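Local coordinates for lipase-esterase related protein (Clostridium acetobutylicum, PDB 3E0X) that is of unknown function but probably acts as a hydrolase of the alpha/beta hydrolase fold, with a pocket that holds ortho-xylene in the crystal, at residues Y91-A96 with L172-L177; D122-D127 with E199-V204; L20-S25 with D68-F73; K50-S55 with P165-N170. All blocks are in the same frame, centred on the assembly; numbering follows the deposited sequence.

Contact 1: Y91-A96 with L172-L177. With OXE (ortho-xylene), chain C.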
loop_
_atom_site.group_PDB
_atom_site.type_symbol
_atom_site.label_atom_id
_atom_site.label_comp_id
_atom_site.label_asym_id
_atom_site.label_seq_id
_atom_site.Cartn_x
_atom_site.Cartn_y
_atom_site.Cartn_z
ATOM N N TYR A 91 0.504 1.081 0.018
ATOM C CA TYR A 91 1.403 0.892 1.147
ATOM C C TYR A 91 1.588 -0.577 1.481
ATOM O O TYR A 91 0.604 -1.306 1.515
ATOM C CB TYR A 91 0.747 1.570 2.365
ATOM C CG TYR A 91 1.313 1.201 3.723
ATOM C CD1 TYR A 91 2.676 1.360 4.019
ATOM C CD2 TYR A 91 0.483 0.688 4.719
ATOM C CE1 TYR A 91 3.206 1.048 5.287
ATOM C CE2 TYR A 91 1.000 0.329 5.985
ATOM C CZ TYR A 91 2.352 0.527 6.268
ATOM O OH TYR A 91 2.859 0.215 7.509
ATOM N N SER A 92 2.829 -0.999 1.772
ATOM C CA SER A 92 3.052 -2.364 2.224
ATOM C C SER A 92 2.586 -3.339 1.117
ATOM O O SER A 92 2.975 -3.165 -0.049
ATOM C CB SER A 92 2.400 -2.532 3.619
ATOM O OG SER A 92 1.971 -3.846 3.954
HETATM N N MSE A 93 1.785 -4.339 1.463
HETATM C CA MSE A 93 1.194 -5.216 0.446
HETATM C C MSE A 93 0.526 -4.398 -0.684
HETATM O O MSE A 93 0.559 -4.811 -1.873
HETATM C CB MSE A 93 0.156 -6.163 1.066
HETATM C CG MSE A 93 -0.430 -7.163 0.059
HETATM SE SE MSE A 93 -1.666 -8.365 0.955
HETATM C CE MSE A 93 -2.997 -7.032 1.445
ATOM N N GLY A 94 -0.057 -3.253 -0.328
ATOM C CA GLY A 94 -0.684 -2.345 -1.294
ATOM C C GLY A 94 0.293 -1.862 -2.345
ATOM O O GLY A 94 -0.130 -1.535 -3.454
ATOM N N GLY A 95 1.588 -1.787 -2.004
ATOM C CA GLY A 95 2.627 -1.418 -2.981
ATOM C C GLY A 95 2.662 -2.446 -4.104
ATOM O O GLY A 95 2.654 -2.093 -5.287
ATOM N N ALA A 96 2.710 -3.732 -3.741
ATOM C CA ALA A 96 2.679 -4.784 -4.750
ATOM C C ALA A 96 1.367 -4.713 -5.526
ATOM O O ALA A 96 1.350 -4.881 -6.737
ATOM C CB ALA A 96 2.864 -6.152 -4.104
ATOM N N LEU A 172 0.404 -11.740 5.000
ATOM C CA LEU A 172 1.859 -11.981 4.960
ATOM C C LEU A 172 2.205 -13.186 4.091
ATOM O O LEU A 172 3.228 -13.177 3.400
ATOM C CB LEU A 172 2.439 -12.144 6.368
ATOM C CG LEU A 172 2.491 -10.854 7.187
ATOM C CD1 LEU A 172 2.807 -11.134 8.652
ATOM C CD2 LEU A 172 3.451 -9.826 6.591
ATOM N N ILE A 173 1.339 -14.202 4.094
ATOM C CA ILE A 173 1.518 -15.335 3.182
ATOM C C ILE A 173 1.373 -14.855 1.728
ATOM O O ILE A 173 2.190 -15.229 0.865
ATOM C CB ILE A 173 0.534 -16.506 3.517
ATOM C CG1 ILE A 173 0.925 -17.110 4.879
ATOM C CG2 ILE A 173 0.511 -17.530 2.389
ATOM C CD1 ILE A 173 -0.075 -18.116 5.474
ATOM N N ALA A 174 0.365 -14.008 1.459
ATOM C CA ALA A 174 0.206 -13.450 0.101
ATOM C C ALA A 174 1.483 -12.703 -0.303
ATOM O O ALA A 174 1.962 -12.827 -1.459
ATOM C CB ALA A 174 -1.009 -12.527 0.043
ATOM N N CYS A 175 2.073 -11.976 0.659
ATOM C CA CYS A 175 3.306 -11.241 0.345
ATOM C C CYS A 175 4.482 -12.154 0.076
ATOM O O CYS A 175 5.281 -11.890 -0.830
ATOM C CB CYS A 175 3.660 -10.277 1.471
ATOM S SG CYS A 175 2.558 -8.842 1.533
ATOM N N LYS A 176 4.591 -13.241 0.839
ATOM C CA LYS A 176 5.690 -14.165 0.614
ATOM C C LYS A 176 5.550 -14.872 -0.755
ATOM O O LYS A 176 6.559 -15.247 -1.364
ATOM C CB LYS A 176 5.804 -15.179 1.752
ATOM C CG LYS A 176 6.910 -16.178 1.499
ATOM C CD LYS A 176 7.355 -16.948 2.713
ATOM C CE LYS A 176 8.411 -17.954 2.243
ATOM N NZ LYS A 176 8.377 -19.251 2.957
ATOM N N LEU A 177 4.320 -15.026 -1.247
ATOM C CA LEU A 177 4.083 -15.697 -2.517
ATOM C C LEU A 177 4.292 -14.794 -3.736
ATOM O O LEU A 177 4.692 -15.303 -4.773
ATOM C CB LEU A 177 2.668 -16.248 -2.565
ATOM C CG LEU A 177 2.350 -17.417 -1.624
ATOM C CD1 LEU A 177 0.841 -17.722 -1.653
ATOM C CD2 LEU A 177 3.178 -18.658 -1.928
HETATM C C1 OXE C . 2.502 -4.237 7.824
HETATM C C2 OXE C . 1.373 -3.284 7.909
HETATM C C3 OXE C . 0.974 -2.782 9.146
HETATM C C4 OXE C . 1.673 -3.185 10.289
HETATM C C5 OXE C . 2.735 -4.093 10.223
HETATM C C6 OXE C . 3.168 -4.617 8.992
HETATM C "C1'" OXE C . 2.930 -4.745 6.471
HETATM C "C2'" OXE C . 0.655 -2.881 6.658
#

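Contact 2: D122-D127 with E199-V204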
loop_
_atom_site.group_PDB
_atom_site.type_symbol
_atom_site.label_atom_id
_atom_site.label_comp_id
_atom_site.label_asym_id
_atom_site.label_seq_id
_atom_site.Cartn_x
_atom_site.Cartn_y
_atom_site.Cartn_z
ATOM N N ASP A 122 11.249 -11.513 -0.904
ATOM C CA ASP A 122 11.953 -12.794 -0.768
ATOM C C ASP A 122 12.859 -12.917 0.443
ATOM O O ASP A 122 13.352 -14.005 0.715
ATOM C CB ASP A 122 12.728 -13.092 -2.057
ATOM C CG ASP A 122 13.674 -11.979 -2.426
ATOM O OD1 ASP A 122 13.189 -10.874 -2.688
ATOM O OD2 ASP A 122 14.909 -12.183 -2.434
ATOM N N LYS A 123 13.073 -11.817 1.160
ATOM C CA LYS A 123 13.968 -11.841 2.304
ATOM C C LYS A 123 13.251 -11.666 3.650
ATOM O O LYS A 123 13.899 -11.456 4.677
ATOM C CB LYS A 123 15.108 -10.835 2.136
ATOM C CG LYS A 123 16.038 -11.176 0.989
ATOM C CD LYS A 123 17.309 -10.399 1.059
ATOM C CE LYS A 123 18.150 -10.679 -0.195
ATOM N NZ LYS A 123 19.331 -9.771 -0.250
ATOM N N LEU A 124 11.931 -11.804 3.647
ATOM C CA LEU A 124 11.174 -11.743 4.894
ATOM C C LEU A 124 11.797 -12.667 5.933
ATOM O O LEU A 124 12.150 -13.809 5.640
ATOM C CB LEU A 124 9.719 -12.125 4.658
ATOM C CG LEU A 124 8.855 -11.074 3.942
ATOM C CD1 LEU A 124 7.548 -11.668 3.428
ATOM C CD2 LEU A 124 8.562 -9.848 4.818
ATOM N N ASP A 125 11.900 -12.161 7.161
ATOM C CA ASP A 125 12.611 -12.884 8.215
ATOM C C ASP A 125 12.122 -14.337 8.315
ATOM O O ASP A 125 10.913 -14.606 8.442
ATOM C CB ASP A 125 12.405 -12.171 9.562
ATOM C CG ASP A 125 13.189 -12.822 10.675
ATOM O OD1 ASP A 125 14.384 -12.468 10.852
ATOM O OD2 ASP A 125 12.616 -13.681 11.394
ATOM N N LYS A 126 13.058 -15.283 8.241
ATOM C CA LYS A 126 12.697 -16.675 8.142
ATOM C C LYS A 126 12.001 -17.177 9.390
ATOM O O LYS A 126 11.024 -17.904 9.282
ATOM C CB LYS A 126 13.917 -17.567 7.842
ATOM C CG LYS A 126 14.694 -17.209 6.561
ATOM C CD LYS A 126 13.808 -17.022 5.330
ATOM C CE LYS A 126 14.648 -16.412 4.189
ATOM N NZ LYS A 126 13.925 -16.234 2.888
ATOM N N ASP A 127 12.503 -16.807 10.567
ATOM C CA ASP A 127 11.871 -17.255 11.810
ATOM C C ASP A 127 10.436 -16.684 11.928
ATOM O O ASP A 127 9.494 -17.370 12.334
ATOM C CB ASP A 127 12.716 -16.822 13.022
ATOM C CG ASP A 127 13.964 -17.671 13.225
ATOM O OD1 ASP A 127 14.163 -18.702 12.540
ATOM O OD2 ASP A 127 14.749 -17.280 14.108
ATOM N N GLU A 199 14.192 0.126 7.249
ATOM C CA GLU A 199 13.242 -0.999 7.183
ATOM C C GLU A 199 13.855 -2.351 7.471
ATOM O O GLU A 199 14.922 -2.685 6.919
ATOM C CB GLU A 199 12.632 -1.100 5.789
ATOM C CG GLU A 199 11.479 -0.161 5.586
ATOM C CD GLU A 199 10.149 -0.759 5.982
ATOM O OE1 GLU A 199 9.130 -0.080 5.738
ATOM O OE2 GLU A 199 10.114 -1.886 6.552
ATOM N N LEU A 200 13.131 -3.132 8.280
ATOM C CA LEU A 200 13.375 -4.555 8.466
ATOM C C LEU A 200 12.423 -5.414 7.650
ATOM O O LEU A 200 12.714 -6.567 7.375
ATOM C CB LEU A 200 13.188 -4.932 9.953
ATOM C CG LEU A 200 14.187 -4.324 10.919
ATOM C CD1 LEU A 200 13.779 -4.735 12.318
ATOM C CD2 LEU A 200 15.611 -4.791 10.668
ATOM N N LEU A 201 11.263 -4.866 7.306
ATOM C CA LEU A 201 10.206 -5.647 6.684
ATOM C C LEU A 201 10.199 -5.450 5.186
ATOM O O LEU A 201 10.601 -6.361 4.461
ATOM C CB LEU A 201 8.853 -5.295 7.313
ATOM C CG LEU A 201 7.655 -6.165 6.933
ATOM C CD1 LEU A 201 7.807 -7.590 7.500
ATOM C CD2 LEU A 201 6.371 -5.514 7.448
ATOM N N THR A 202 9.784 -4.268 4.706
ATOM C CA THR A 202 9.864 -3.977 3.264
ATOM C C THR A 202 11.203 -3.251 3.030
ATOM O O THR A 202 11.293 -2.025 3.046
ATOM C CB THR A 202 8.646 -3.188 2.795
ATOM O OG1 THR A 202 8.535 -1.974 3.537
ATOM C CG2 THR A 202 7.374 -4.027 3.030
ATOM N N LEU A 203 12.253 -4.058 2.891
ATOM C CA LEU A 203 13.625 -3.589 2.771
ATOM C C LEU A 203 13.817 -2.573 1.675
ATOM O O LEU A 203 13.144 -2.610 0.647
ATOM C CB LEU A 203 14.568 -4.765 2.471
ATOM C CG LEU A 203 14.612 -5.940 3.437
ATOM C CD1 LEU A 203 15.469 -7.049 2.816
ATOM C CD2 LEU A 203 15.164 -5.470 4.787
ATOM N N VAL A 204 14.761 -1.667 1.884
ATOM C CA VAL A 204 15.026 -0.652 0.877
ATOM C C VAL A 204 15.403 -1.336 -0.462
ATOM O O VAL A 204 15.073 -0.841 -1.556
ATOM C CB VAL A 204 16.051 0.386 1.376
ATOM C CG1 VAL A 204 17.351 -0.270 1.775
ATOM C CG2 VAL A 204 16.261 1.468 0.338
HETATM O O HOH W 1 11.436 -9.340 7.583
#

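Contact 3: L20-S25 with D68-F73. With OXE (ortho-xylene), chain C.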
loop_
_atom_site.group_PDB
_atom_site.type_symbol
_atom_site.label_atom_id
_atom_site.label_comp_id
_atom_site.label_asym_id
_atom_site.label_seq_id
_atom_site.Cartn_x
_atom_site.Cartn_y
_atom_site.Cartn_z
ATOM N N LEU A 20 -5.918 7.395 -5.280
ATOM C CA LEU A 20 -6.595 6.213 -4.755
ATOM C C LEU A 20 -5.579 5.471 -3.875
ATOM O O LEU A 20 -4.546 5.002 -4.369
ATOM C CB LEU A 20 -7.084 5.334 -5.921
ATOM C CG LEU A 20 -7.794 4.044 -5.521
ATOM C CD1 LEU A 20 -9.027 4.288 -4.706
ATOM C CD2 LEU A 20 -8.157 3.230 -6.743
ATOM N N PHE A 21 -5.884 5.383 -2.575
ATOM C CA PHE A 21 -4.981 4.816 -1.576
ATOM C C PHE A 21 -5.348 3.378 -1.307
ATOM O O PHE A 21 -6.517 3.073 -0.999
ATOM C CB PHE A 21 -5.102 5.584 -0.248
ATOM C CG PHE A 21 -4.701 7.053 -0.330
ATOM C CD1 PHE A 21 -3.493 7.494 0.226
ATOM C CD2 PHE A 21 -5.548 8.012 -0.905
ATOM C CE1 PHE A 21 -3.129 8.859 0.190
ATOM C CE2 PHE A 21 -5.196 9.358 -0.932
ATOM C CZ PHE A 21 -4.008 9.793 -0.395
ATOM N N VAL A 22 -4.335 2.515 -1.328
ATOM C CA VAL A 22 -4.512 1.096 -1.083
ATOM C C VAL A 22 -3.596 0.690 0.069
ATOM O O VAL A 22 -2.361 0.758 -0.037
ATOM C CB VAL A 22 -4.131 0.270 -2.326
ATOM C CG1 VAL A 22 -4.298 -1.204 -2.037
ATOM C CG2 VAL A 22 -4.969 0.686 -3.530
ATOM N N HIS A 23 -4.217 0.223 1.147
ATOM C CA HIS A 23 -3.495 -0.103 2.374
ATOM C C HIS A 23 -2.773 -1.450 2.255
ATOM O O HIS A 23 -2.797 -2.103 1.206
ATOM C CB HIS A 23 -4.482 -0.124 3.544
ATOM C CG HIS A 23 -5.429 -1.269 3.474
ATOM N ND1 HIS A 23 -6.739 -1.168 3.036
ATOM C CD2 HIS A 23 -5.233 -2.572 3.767
ATOM C CE1 HIS A 23 -7.310 -2.364 3.099
ATOM N NE2 HIS A 23 -6.405 -3.234 3.510
ATOM N N GLY A 24 -2.174 -1.871 3.361
ATOM C CA GLY A 24 -1.306 -3.045 3.351
ATOM C C GLY A 24 -1.789 -4.191 4.221
ATOM O O GLY A 24 -2.981 -4.306 4.558
ATOM N N SER A 25 -0.839 -5.060 4.552
ATOM C CA SER A 25 -1.121 -6.305 5.236
ATOM C C SER A 25 -1.724 -6.062 6.597
ATOM O O SER A 25 -1.183 -5.276 7.398
ATOM C CB SER A 25 0.185 -7.052 5.444
ATOM O OG SER A 25 0.794 -7.254 4.192
ATOM N N ASP A 68 -7.088 -7.856 -8.877
ATOM C CA ASP A 68 -8.354 -7.950 -9.607
ATOM C C ASP A 68 -9.462 -7.149 -8.919
ATOM O O ASP A 68 -10.257 -6.472 -9.577
ATOM C CB ASP A 68 -8.760 -9.411 -9.773
ATOM C CG ASP A 68 -7.862 -10.161 -10.750
ATOM O OD1 ASP A 68 -7.071 -9.508 -11.458
ATOM O OD2 ASP A 68 -7.955 -11.418 -10.795
ATOM N N ASN A 69 -9.511 -7.197 -7.590
ATOM C CA ASN A 69 -10.528 -6.434 -6.873
ATOM C C ASN A 69 -10.352 -4.931 -7.081
ATOM O O ASN A 69 -11.343 -4.197 -7.242
ATOM C CB ASN A 69 -10.493 -6.700 -5.366
ATOM C CG ASN A 69 -10.847 -8.134 -4.967
ATOM O OD1 ASN A 69 -11.455 -8.929 -5.709
ATOM N ND2 ASN A 69 -10.480 -8.445 -3.749
ATOM N N VAL A 70 -9.107 -4.470 -6.993
ATOM C CA VAL A 70 -8.831 -3.035 -7.111
ATOM C C VAL A 70 -9.069 -2.561 -8.538
ATOM O O VAL A 70 -9.627 -1.478 -8.746
ATOM C CB VAL A 70 -7.425 -2.664 -6.584
ATOM C CG1 VAL A 70 -7.128 -1.209 -6.865
ATOM C CG2 VAL A 70 -7.366 -2.939 -5.076
ATOM N N ALA A 71 -8.688 -3.371 -9.526
ATOM C CA ALA A 71 -8.968 -3.012 -10.915
ATOM C C ALA A 71 -10.487 -2.926 -11.167
ATOM O O ALA A 71 -10.955 -1.992 -11.828
ATOM C CB ALA A 71 -8.285 -3.984 -11.905
ATOM N N ASN A 72 -11.257 -3.854 -10.604
ATOM C CA ASN A 72 -12.720 -3.807 -10.736
ATOM C C ASN A 72 -13.274 -2.524 -10.140
ATOM O O ASN A 72 -14.157 -1.886 -10.729
ATOM C CB ASN A 72 -13.311 -5.058 -10.080
ATOM C CG ASN A 72 -14.810 -5.087 -10.089
ATOM O OD1 ASN A 72 -15.431 -4.902 -11.137
ATOM N ND2 ASN A 72 -15.408 -5.351 -8.923
ATOM N N PHE A 73 -12.744 -2.120 -8.990
ATOM C CA PHE A 73 -13.174 -0.875 -8.348
ATOM C C PHE A 73 -12.856 0.319 -9.263
ATOM O O PHE A 73 -13.707 1.176 -9.513
ATOM C CB PHE A 73 -12.465 -0.697 -6.979
ATOM C CG PHE A 73 -12.902 0.527 -6.238
ATOM C CD1 PHE A 73 -14.022 0.486 -5.404
ATOM C CD2 PHE A 73 -12.230 1.748 -6.413
ATOM C CE1 PHE A 73 -14.443 1.649 -4.735
ATOM C CE2 PHE A 73 -12.640 2.885 -5.738
ATOM C CZ PHE A 73 -13.753 2.841 -4.911
HETATM C C1 OXE C . 2.502 -4.237 7.824
HETATM C C2 OXE C . 1.373 -3.284 7.909
HETATM C C3 OXE C . 0.974 -2.782 9.146
HETATM C C4 OXE C . 1.673 -3.185 10.289
HETATM C C5 OXE C . 2.735 -4.093 10.223
HETATM C C6 OXE C . 3.168 -4.617 8.992
HETATM C "C1'" OXE C . 2.930 -4.745 6.471
HETATM C "C2'" OXE C . 0.655 -2.881 6.658
#

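Contact 4: K50-S55 with P165-N170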
loop_
_atom_site.group_PDB
_atom_site.type_symbol
_atom_site.label_atom_id
_atom_site.label_comp_id
_atom_site.label_asym_id
_atom_site.label_seq_id
_atom_site.Cartn_x
_atom_site.Cartn_y
_atom_site.Cartn_z
ATOM N N LYS A 50 -10.968 -6.189 0.270
ATOM C CA LYS A 50 -11.957 -7.185 0.676
ATOM C C LYS A 50 -11.499 -7.884 1.944
ATOM O O LYS A 50 -10.337 -8.296 2.080
ATOM C CB LYS A 50 -12.168 -8.174 -0.478
ATOM C CG LYS A 50 -13.258 -9.251 -0.288
ATOM C CD LYS A 50 -13.502 -9.980 -1.665
ATOM C CE LYS A 50 -14.289 -11.237 -1.545
ATOM N NZ LYS A 50 -13.440 -12.424 -1.401
ATOM N N GLY A 51 -12.428 -7.994 2.887
ATOM C CA GLY A 51 -12.150 -8.621 4.167
ATOM C C GLY A 51 -11.460 -7.752 5.211
ATOM O O GLY A 51 -11.171 -8.226 6.312
ATOM N N HIS A 52 -11.151 -6.509 4.847
ATOM C CA HIS A 52 -10.499 -5.571 5.750
ATOM C C HIS A 52 -11.439 -4.405 6.019
ATOM O O HIS A 52 -12.258 -4.068 5.147
ATOM C CB HIS A 52 -9.236 -5.007 5.107
ATOM C CG HIS A 52 -8.200 -6.047 4.762
ATOM N ND1 HIS A 52 -8.361 -6.962 3.740
ATOM C CD2 HIS A 52 -6.961 -6.278 5.271
ATOM C CE1 HIS A 52 -7.283 -7.726 3.650
ATOM N NE2 HIS A 52 -6.414 -7.332 4.566
ATOM N N GLY A 53 -11.318 -3.776 7.195
ATOM C CA GLY A 53 -12.164 -2.623 7.520
ATOM C C GLY A 53 -13.627 -2.956 7.279
ATOM O O GLY A 53 -14.116 -3.978 7.743
ATOM N N GLU A 54 -14.314 -2.121 6.501
ATOM C CA GLU A 54 -15.743 -2.291 6.296
ATOM C C GLU A 54 -16.090 -3.004 5.009
ATOM O O GLU A 54 -17.279 -3.106 4.634
ATOM C CB GLU A 54 -16.467 -0.947 6.377
ATOM C CG GLU A 54 -16.475 -0.384 7.774
ATOM C CD GLU A 54 -17.297 0.867 7.900
ATOM O OE1 GLU A 54 -16.769 1.863 8.439
ATOM O OE2 GLU A 54 -18.468 0.859 7.456
ATOM N N SER A 55 -15.075 -3.521 4.320
ATOM C CA SER A 55 -15.344 -4.304 3.114
ATOM C C SER A 55 -15.552 -5.759 3.484
ATOM O O SER A 55 -14.614 -6.446 3.876
ATOM C CB SER A 55 -14.196 -4.177 2.115
ATOM O OG SER A 55 -14.175 -2.906 1.515
ATOM N N PRO A 165 -6.156 -12.004 14.048
ATOM C CA PRO A 165 -4.836 -12.255 13.493
ATOM C C PRO A 165 -4.825 -13.081 12.212
ATOM O O PRO A 165 -3.811 -13.093 11.535
ATOM C CB PRO A 165 -4.103 -13.028 14.606
ATOM C CG PRO A 165 -5.148 -13.563 15.459
ATOM C CD PRO A 165 -6.295 -12.603 15.400
ATOM N N ASP A 166 -5.945 -13.726 11.865
ATOM C CA ASP A 166 -5.975 -14.512 10.621
ATOM C C ASP A 166 -5.821 -13.618 9.408
ATOM O O ASP A 166 -5.358 -14.081 8.361
ATOM C CB ASP A 166 -7.232 -15.383 10.504
ATOM C CG ASP A 166 -7.138 -16.636 11.369
ATOM O OD1 ASP A 166 -6.016 -17.136 11.590
ATOM O OD2 ASP A 166 -8.197 -17.101 11.838
ATOM N N ILE A 167 -6.206 -12.356 9.533
ATOM C CA ILE A 167 -6.073 -11.455 8.393
ATOM C C ILE A 167 -4.596 -11.117 8.123
ATOM O O ILE A 167 -4.121 -11.226 6.976
ATOM C CB ILE A 167 -6.916 -10.182 8.562
ATOM C CG1 ILE A 167 -8.402 -10.565 8.678
ATOM C CG2 ILE A 167 -6.669 -9.187 7.385
ATOM C CD1 ILE A 167 -9.285 -9.411 9.008
HETATM N N MSE A 168 -3.861 -10.695 9.155
HETATM C CA MSE A 168 -2.409 -10.452 8.992
HETATM C C MSE A 168 -1.684 -11.714 8.463
HETATM O O MSE A 168 -0.795 -11.643 7.595
HETATM C CB MSE A 168 -1.812 -9.976 10.318
HETATM C CG MSE A 168 -0.328 -9.692 10.220
HETATM SE SE MSE A 168 0.074 -8.130 9.093
HETATM C CE MSE A 168 -0.235 -6.775 10.474
ATOM N N ILE A 169 -2.044 -12.873 8.998
ATOM C CA ILE A 169 -1.419 -14.107 8.543
ATOM C C ILE A 169 -1.684 -14.348 7.035
ATOM O O ILE A 169 -0.758 -14.609 6.257
ATOM C CB ILE A 169 -1.874 -15.305 9.431
ATOM C CG1 ILE A 169 -1.282 -15.150 10.840
ATOM C CG2 ILE A 169 -1.463 -16.645 8.817
ATOM C CD1 ILE A 169 -1.891 -16.069 11.869
ATOM N N ASN A 170 -2.941 -14.200 6.618
ATOM C CA ASN A 170 -3.309 -14.326 5.209
ATOM C C ASN A 170 -2.483 -13.396 4.346
ATOM O O ASN A 170 -1.952 -13.789 3.303
ATOM C CB ASN A 170 -4.770 -13.954 5.061
ATOM C CG ASN A 170 -5.256 -14.016 3.608
ATOM O OD1 ASN A 170 -5.652 -15.068 3.122
ATOM N ND2 ASN A 170 -5.214 -12.874 2.917
#

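Contact 1: Y91-A96 with L172-L177
The selenomethionine Met93 meets Cys175 through the base of its side chain. SG of Cys175 lies 3.6 Å from CB of Met93 and about as near to its CG, so the thiol touches the first two carbons, while the selenium reaches the preceding residue: SE of Met93 stands 4.3 Å from CB of Ala174, a looser contact. CG of Met93 is anti to the backbone N (chi1 -176°), and the chain runs straight out before bending at its last torsion. A thiol and a methyl group are small enough to let helix 165-177 come near, with CA of Met93 and CA of Cys175 6.4 Å apart. Val63 and Tyr66 of helix 63-76 also pack on Met93, and Ser25 touches both partners.

Between strand 86-91 and the helix, Ser92 turns with a positive phi (61°), and Gly90, Ser92 and Gly94 match the nucleophile-elbow pattern. Gly94, lacking a side chain, leaves room for Tyr91 O in this tight turn. CB of Ser92 sits 3.7 Å above the centre of the Tyr91 ring, whose OH is hydrogen-bonded to His227 O. OG of Ser92 is hydrogen-bonded to Ser25 N. Methyl C2' of ortho-xylene is 3.3 Å from CE2 of Tyr91. The pairing of these segments rests on apolar contact, which constrains shape and distance but not direction, beside the serine that is probably the nucleophile.

Contact 2: D122-D127 with E199-V204
Lys123 offers its CB to Leu203, whose CD1 lies 3.9 Å away; beyond that point the extended lysine chain leaves the contact, and its ammonium group forms a salt bridge with Glu205. A lysine suits this exposed edge, giving hydrocarbon to the leucine and its charge to Glu205 at the surface. Its backbone N is also hydrogen-bonded to the hydroxyl of Tyr206.

Leu124 follows and turns inward. Its CD2 meets CD1 of Leu201 at 3.6 Å, the two branched chains crossing obliquely at their methyl ends. CB of Leu201 points away from Leu124, but with CG anti to the backbone N (chi1 -171°) and a second torsion of 68°, CD1 is brought round to meet it. Leu201 also lines the ortho-xylene pocket and touches His227. Its loop follows strand 191-196, where alpha/beta hydrolases commonly carry the acid of the catalytic triad; Glu199, hydrogen-bonded through OE1 to ND1 of His227, is consistent with that role. The other carboxylate oxygen holds the loop itself: Glu199 OE2 accepts from Thr202 N at 3.0 Å, from well above the carboxylate plane, and from Leu201 N at 3.3 Å.

Asp125 caps helix 126-133, with OD2 bonded to Phe128 N. Its own backbone N gives a hydrogen bond to a water at 2.9 Å, and that water donates to Leu200 O at 3.1 Å, bridging the two loops.

Contact 3: L20-S25 with D68-F73
Leu20 and Phe73 meet at a skew, neither side chain running along the other. CD1 of the leucine comes to 4.0 Å from CE2 of the phenylalanine, approaching the ring obliquely. Both chains start with CG anti to the backbone N (Leu20 chi1 179°, Phe73 chi1 -178°), and with each CB pointing at the other segment this brings CD1 and CE2 together between strand 18-22 and helix 63-76. Two residues on along the strand, Val22 points the same way and looks toward Val70, the residue one helical turn before Phe73; CG2 of Val22 and CG1 of Val70 are 4.4 Å apart, a light touch. Compact valines suit this point, where the two CA atoms are 8.5 Å apart and Val70 must also fit against Ile97 and Val101 of helix 93-102. Phe73 reaches further, to Leu47 on strand 43-47.

Beyond the strand the chain bends past His23 to Gly24 and Ser25, which line the ortho-xylene pocket; Ser25 O is 3.1 Å from methyl C2' of the ligand. Helix 63-76 thus covers one face of the central sheet, and the loop from the end of strand 18-22 reaches the probable nucleophile Ser92, as is typical of the alpha/beta hydrolase fold.

Contact 4: K50-S55 with P165-N170
A G1 beta bulge at Gly51 and His52, closing on Ser55 over a type II' turn, sets both residues against Ile167 of helix 165-177. Gly51 N bonds to Ser55 O and Ser55 N to His52 O, at 2.9 and 3.0 Å respectively. Glycines suit the positive phi values here (82° at Gly51, also positive at Gly53).

Ile167 meets this loop with two different branches. Its CG2 methyl lies 3.4 Å from NE2 and 3.6 Å from CD2 of His52, approaching the imidazole obliquely, while CD1, at the end of the longer arm, is 3.5 Å from Gly51 O. With CG2 anti to the backbone N and CG1 anti to the carbonyl carbon (chi1 -61°), the branches of this beta-branched residue diverge to span ring and carbonyl together. The two side chains point opposite ways as they pass.

The imidazole is fixed by polar bonds at both nitrogens. ND1 of His52 donates to Lys50 O at 2.9 Å; the acceptor lies near the ring plane, although the donor stands 54° above the carbonyl plane. NE2 is hydrogen-bonded to OD2 of Asp171, on the same helix as Ile167, and that carboxylate would probably favour a protonated ring. His52 also meets the ring of His23, at the end of strand 18-22. Glycine with positive phi at the first position marks a classic G1 bulge, here in the loop after strand 43-47.

In the fold
Along the chain the contacts open in the order 3, 4, 1, 2. Contact 1 lies centrally, with the centres of contacts 2, 3 and 4 about 11, 12 and 13 Å from its own; contacts 2 and 3 are about 23 Å apart, on opposite sides of the chain's centre. Helix 165-177 serves contacts 4 and 1. Strands 18-22 and 86-91 are neighbours in the mixed sheet, and Tyr91 N lies 2.9 Å from Val22 O, tying contact 3 to contact 1. Contact 2 joins the loops after strands 109-115 and 191-196. Contacts 1, 2 and 3 contribute residues to the ortho-xylene pocket and Met168 of contact 4 also touches the ligand, so distant segments converge on the probable active site.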